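PDB 6F8H: XRE family transcriptional regulator from Pseudomonas putida, which is the HigA-type antitoxin GraA, which probably neutralises the toxin GraT and, through its helix-turn-helix domain, probably binds DNA as a repressor. Local coordinates for residues 20-31 and 65-76. Sequence-based numbering, arbitrary orientation.
Sequences ILREEFQKEMGF and LSICLDTTPEFW
Thr-71 OG1 is gripped by two groups: it donates to Thr-72 O at 2.8 Å, approaching above the carbonyl plane, and accepts a weak, bent bond from Trp-76 NE1. The same threonine turns its methyl toward helix 17-29, Thr-71 CG2 lying 3.9 Å from Phe-25 CZ; the one side chain thus bonds, weakly, to the indole and touches the phenyl ring that meets it. This is part of the hydrophobic core of a helix-turn-helix domain of the XRE family, where helix 17-29 packs against the C-terminal end of helix 59-69 and the first turn of helix 73-99. Phe-25 reaches toward the other segment. Leu-69 CD1 sits over one face of its ring, while the six-membered ring of Trp-76 arrives from the opposite direction and meets it obliquely, planes at 47°; Phe-25 CE1 to Trp-76 CH2 is 3.7 Å. The indole is itself sandwiched, with Phe-75 CD2 over the centre of one face and Leu-65 CD1 toward the rim of the other, which should hold its tilt. Leu-21 has CG anti to the backbone N (chi1 -178°), which carries CD1 in to meet Leu-69 CD1 at 3.7 Å and Trp-76 CH2 at 4.0 Å; Leu-36 and Ile-50 bring helices 33-40 and 44-51 onto the same leucine. Between the two later helices, Thr-72 is the N-cap, its OG1 accepting from Phe-75 N at 3.1 Å. Beyond the core, Asp-70 forms a salt bridge with Arg-102 of the second subunit. Toward the N-terminal end of segment 20-31, Ile-20 CG2 rests 3.9 Å from Phe-75 CZ.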
loop_
_atom_site.group_PDB
_atom_site.type_symbol
_atom_site.label_atom_id
_atom_site.label_comp_id
_atom_site.label_asym_id
_atom_site.label_seq_id
_atom_site.Cartn_x
_atom_site.Cartn_y
_atom_site.Cartn_z
ATOM N N ILE A 20 7.826 -13.223 -4.098
ATOM C CA ILE A 20 8.984 -12.652 -4.796
ATOM C C ILE A 20 10.228 -12.744 -3.904
ATOM O O ILE A 20 11.306 -13.157 -4.360
ATOM C CB ILE A 20 8.735 -11.195 -5.204
ATOM C CG1 ILE A 20 7.543 -11.103 -6.164
ATOM C CG2 ILE A 20 9.982 -10.571 -5.855
ATOM C CD1 ILE A 20 7.679 -11.998 -7.373
ATOM N N LEU A 21 10.086 -12.377 -2.627
ATOM C CA LEU A 21 11.231 -12.417 -1.724
ATOM C C LEU A 21 11.794 -13.835 -1.685
ATOM O O LEU A 21 13.007 -14.044 -1.801
ATOM C CB LEU A 21 10.849 -11.945 -0.307
ATOM C CG LEU A 21 11.979 -11.910 0.721
ATOM C CD1 LEU A 21 13.139 -11.069 0.197
ATOM C CD2 LEU A 21 11.472 -11.342 2.053
ATOM N N ARG A 22 10.898 -14.807 -1.574
ATOM C CA ARG A 22 11.296 -16.202 -1.481
ATOM C C ARG A 22 11.810 -16.791 -2.806
ATOM O O ARG A 22 12.884 -17.398 -2.848
ATOM C CB ARG A 22 10.112 -17.025 -0.961
ATOM C CG ARG A 22 10.475 -18.419 -0.491
ATOM C CD ARG A 22 9.208 -19.202 -0.126
ATOM N NE ARG A 22 8.338 -19.367 -1.283
ATOM C CZ ARG A 22 7.166 -18.757 -1.431
ATOM N NH1 ARG A 22 6.735 -17.928 -0.492
ATOM N NH2 ARG A 22 6.435 -18.962 -2.524
ATOM N N GLU A 23 11.058 -16.601 -3.887
ATOM C CA GLU A 23 11.362 -17.303 -5.151
ATOM C C GLU A 23 12.513 -16.670 -5.921
ATOM O O GLU A 23 13.278 -17.381 -6.568
ATOM C CB GLU A 23 10.139 -17.358 -6.063
ATOM C CG GLU A 23 9.013 -18.222 -5.559
ATOM C CD GLU A 23 9.387 -19.692 -5.480
ATOM O OE1 GLU A 23 10.294 -20.133 -6.225
ATOM O OE2 GLU A 23 8.769 -20.411 -4.668
ATOM N N GLU A 24 12.639 -15.343 -5.858
ATOM C CA GLU A 24 13.629 -14.653 -6.668
ATOM C C GLU A 24 14.879 -14.273 -5.880
ATOM O O GLU A 24 15.986 -14.352 -6.402
ATOM C CB GLU A 24 13.015 -13.406 -7.306
ATOM C CG GLU A 24 11.756 -13.700 -8.112
ATOM C CD GLU A 24 11.469 -12.640 -9.157
ATOM O OE1 GLU A 24 12.365 -11.801 -9.396
ATOM O OE2 GLU A 24 10.359 -12.640 -9.746
ATOM N N PHE A 25 14.713 -13.857 -4.629
ATOM C CA PHE A 25 15.864 -13.434 -3.841
ATOM C C PHE A 25 16.430 -14.564 -3.002
ATOM O O PHE A 25 17.613 -14.876 -3.114
ATOM C CB PHE A 25 15.497 -12.233 -2.960
ATOM C CG PHE A 25 15.299 -10.989 -3.742
ATOM C CD1 PHE A 25 14.083 -10.717 -4.330
ATOM C CD2 PHE A 25 16.355 -10.111 -3.948
ATOM C CE1 PHE A 25 13.901 -9.569 -5.092
ATOM C CE2 PHE A 25 16.185 -8.968 -4.708
ATOM C CZ PHE A 25 14.956 -8.694 -5.286
ATOM N N GLN A 26 15.588 -15.197 -2.188
ATOM C CA GLN A 26 16.060 -16.248 -1.292
ATOM C C GLN A 26 16.588 -17.494 -2.000
ATOM O O GLN A 26 17.703 -17.951 -1.703
ATOM C CB GLN A 26 14.960 -16.676 -0.317
ATOM C CG GLN A 26 15.513 -17.602 0.740
ATOM C CD GLN A 26 14.496 -17.989 1.780
ATOM O OE1 GLN A 26 13.291 -18.034 1.508
ATOM N NE2 GLN A 26 14.971 -18.262 2.988
ATOM N N LYS A 27 15.790 -18.047 -2.913
ATOM C CA LYS A 27 16.121 -19.322 -3.566
ATOM C C LYS A 27 17.494 -19.261 -4.224
ATOM O O LYS A 27 18.233 -20.243 -4.240
ATOM C CB LYS A 27 15.056 -19.693 -4.603
ATOM C CG LYS A 27 15.433 -20.839 -5.547
ATOM C CD LYS A 27 14.467 -20.899 -6.742
ATOM C CE LYS A 27 14.795 -22.052 -7.696
ATOM N NZ LYS A 27 15.511 -21.591 -8.919
ATOM N N GLU A 28 17.831 -18.086 -4.741
ATOM C CA GLU A 28 19.114 -17.858 -5.369
ATOM C C GLU A 28 20.228 -17.557 -4.359
ATOM O O GLU A 28 21.152 -18.356 -4.205
ATOM C CB GLU A 28 18.996 -16.713 -6.367
ATOM C CG GLU A 28 20.321 -16.137 -6.769
ATOM C CD GLU A 28 20.181 -14.832 -7.522
ATOM O OE1 GLU A 28 19.059 -14.271 -7.555
ATOM O OE2 GLU A 28 21.203 -14.374 -8.079
ATOM N N MET A 29 20.137 -16.415 -3.673
ATOM C CA MET A 29 21.203 -15.957 -2.777
ATOM C C MET A 29 21.446 -16.899 -1.610
ATOM O O MET A 29 22.493 -16.838 -0.968
ATOM C CB MET A 29 20.888 -14.566 -2.238
ATOM C CG MET A 29 20.469 -13.588 -3.293
ATOM S SD MET A 29 19.944 -12.035 -2.550
ATOM C CE MET A 29 21.513 -11.404 -1.943
ATOM N N GLY A 30 20.471 -17.754 -1.325
ATOM C CA GLY A 30 20.631 -18.796 -0.333
ATOM C C GLY A 30 20.568 -18.409 1.139
ATOM O O GLY A 30 20.940 -19.214 1.989
ATOM N N PHE A 31 20.092 -17.203 1.456
ATOM C CA PHE A 31 20.064 -16.769 2.852
ATOM C C PHE A 31 18.987 -17.492 3.666
ATOM O O PHE A 31 17.955 -17.916 3.122
ATOM C CB PHE A 31 19.867 -15.243 2.949
ATOM C CG PHE A 31 18.617 -14.722 2.260
ATOM C CD1 PHE A 31 17.347 -14.952 2.796
ATOM C CD2 PHE A 31 18.715 -13.979 1.091
ATOM C CE1 PHE A 31 16.210 -14.465 2.172
ATOM C CE2 PHE A 31 17.587 -13.480 0.465
ATOM C CZ PHE A 31 16.327 -13.726 1.002
ATOM N N LEU A 65 14.303 -3.278 3.036
ATOM C CA LEU A 65 14.575 -4.264 1.976
ATOM C C LEU A 65 15.363 -3.649 0.804
ATOM O O LEU A 65 16.282 -4.273 0.251
ATOM C CB LEU A 65 13.260 -4.864 1.473
ATOM C CG LEU A 65 12.609 -5.913 2.395
ATOM C CD1 LEU A 65 11.119 -6.086 2.096
ATOM C CD2 LEU A 65 13.314 -7.222 2.195
ATOM N N SER A 66 14.997 -2.426 0.434
ATOM C CA SER A 66 15.643 -1.745 -0.681
ATOM C C SER A 66 17.137 -1.530 -0.411
ATOM O O SER A 66 17.971 -1.716 -1.295
ATOM C CB SER A 66 14.964 -0.408 -0.947
ATOM O OG SER A 66 15.236 0.515 0.079
ATOM N N ILE A 67 17.477 -1.127 0.812
ATOM C CA ILE A 67 18.881 -0.989 1.167
ATOM C C ILE A 67 19.551 -2.348 1.196
ATOM O O ILE A 67 20.605 -2.546 0.602
ATOM C CB ILE A 67 19.068 -0.296 2.537
ATOM C CG1 ILE A 67 18.569 1.138 2.451
ATOM C CG2 ILE A 67 20.537 -0.276 2.917
ATOM C CD1 ILE A 67 18.725 1.892 3.732
ATOM N N CYS A 68 18.907 -3.290 1.869
ATOM C CA CYS A 68 19.500 -4.592 2.120
ATOM C C CYS A 68 19.706 -5.403 0.843
ATOM O O CYS A 68 20.723 -6.086 0.698
ATOM C CB CYS A 68 18.628 -5.376 3.113
ATOM S SG CYS A 68 19.258 -7.001 3.507
ATOM N N LEU A 69 18.756 -5.322 -0.088
ATOM C CA LEU A 69 18.800 -6.191 -1.266
ATOM C C LEU A 69 19.028 -5.442 -2.577
ATOM O O LEU A 69 18.951 -6.050 -3.646
ATOM C CB LEU A 69 17.502 -7.010 -1.381
ATOM C CG LEU A 69 17.073 -7.892 -0.211
ATOM C CD1 LEU A 69 15.653 -8.399 -0.416
ATOM C CD2 LEU A 69 18.038 -9.061 -0.039
ATOM N N ASP A 70 19.291 -4.137 -2.491
ATOM C CA ASP A 70 19.578 -3.302 -3.670
ATOM C C ASP A 70 18.392 -3.131 -4.630
ATOM O O ASP A 70 18.513 -3.369 -5.836
ATOM C CB ASP A 70 20.772 -3.860 -4.452
ATOM C CG ASP A 70 22.086 -3.682 -3.720
ATOM O OD1 ASP A 70 22.279 -2.598 -3.127
ATOM O OD2 ASP A 70 22.918 -4.620 -3.739
ATOM N N THR A 71 17.257 -2.696 -4.099
ATOM C CA THR A 71 16.096 -2.406 -4.937
ATOM C C THR A 71 15.611 -1.016 -4.608
ATOM O O THR A 71 16.151 -0.370 -3.718
ATOM C CB THR A 71 14.940 -3.391 -4.699
ATOM O OG1 THR A 71 14.351 -3.105 -3.426
ATOM C CG2 THR A 71 15.434 -4.824 -4.722
ATOM N N THR A 72 14.578 -0.558 -5.299
ATOM C CA THR A 72 13.876 0.619 -4.829
ATOM C C THR A 72 12.883 0.172 -3.743
ATOM O O THR A 72 12.525 -1.004 -3.684
ATOM C CB THR A 72 13.129 1.329 -5.955
ATOM O OG1 THR A 72 12.015 0.525 -6.361
ATOM C CG2 THR A 72 14.065 1.588 -7.152
ATOM N N PRO A 73 12.435 1.099 -2.880
ATOM C CA PRO A 73 11.418 0.654 -1.934
ATOM C C PRO A 73 10.030 0.617 -2.597
ATOM O O PRO A 73 9.168 -0.124 -2.130
ATOM C CB PRO A 73 11.503 1.693 -0.812
ATOM C CG PRO A 73 11.980 2.924 -1.485
ATOM C CD PRO A 73 12.900 2.473 -2.597
ATOM N N GLU A 74 9.839 1.357 -3.691
ATOM C CA GLU A 74 8.581 1.282 -4.433
ATOM C C GLU A 74 8.342 -0.139 -4.968
ATOM O O GLU A 74 7.205 -0.606 -4.987
ATOM C CB GLU A 74 8.554 2.300 -5.579
ATOM C CG GLU A 74 8.276 3.751 -5.128
ATOM C CD GLU A 74 9.505 4.455 -4.560
ATOM O OE1 GLU A 74 10.601 3.847 -4.537
ATOM O OE2 GLU A 74 9.369 5.628 -4.150
ATOM N N PHE A 75 9.415 -0.826 -5.361
ATOM C CA PHE A 75 9.309 -2.199 -5.882
ATOM C C PHE A 75 8.498 -3.068 -4.928
ATOM O O PHE A 75 7.574 -3.770 -5.346
ATOM C CB PHE A 75 10.705 -2.803 -6.115
ATOM C CG PHE A 75 10.700 -4.276 -6.472
ATOM C CD1 PHE A 75 10.309 -4.700 -7.735
ATOM C CD2 PHE A 75 11.110 -5.234 -5.545
ATOM C CE1 PHE A 75 10.316 -6.052 -8.066
ATOM C CE2 PHE A 75 11.120 -6.595 -5.873
ATOM C CZ PHE A 75 10.717 -7.000 -7.136
ATOM N N TRP A 76 8.818 -2.979 -3.639
ATOM C CA TRP A 76 8.144 -3.790 -2.627
ATOM C C TRP A 76 6.720 -3.328 -2.317
ATOM O O TRP A 76 5.820 -4.162 -2.257
ATOM C CB TRP A 76 8.995 -3.843 -1.345
ATOM C CG TRP A 76 10.310 -4.526 -1.638
ATOM C CD1 TRP A 76 11.537 -3.932 -1.787
ATOM C CD2 TRP A 76 10.508 -5.924 -1.895
ATOM N NE1 TRP A 76 12.487 -4.882 -2.089
ATOM C CE2 TRP A 76 11.883 -6.115 -2.156
ATOM C CE3 TRP A 76 9.660 -7.038 -1.911
ATOM C CZ2 TRP A 76 12.426 -7.376 -2.443
ATOM C CZ3 TRP A 76 10.203 -8.297 -2.191
ATOM C CH2 TRP A 76 11.571 -8.454 -2.447
#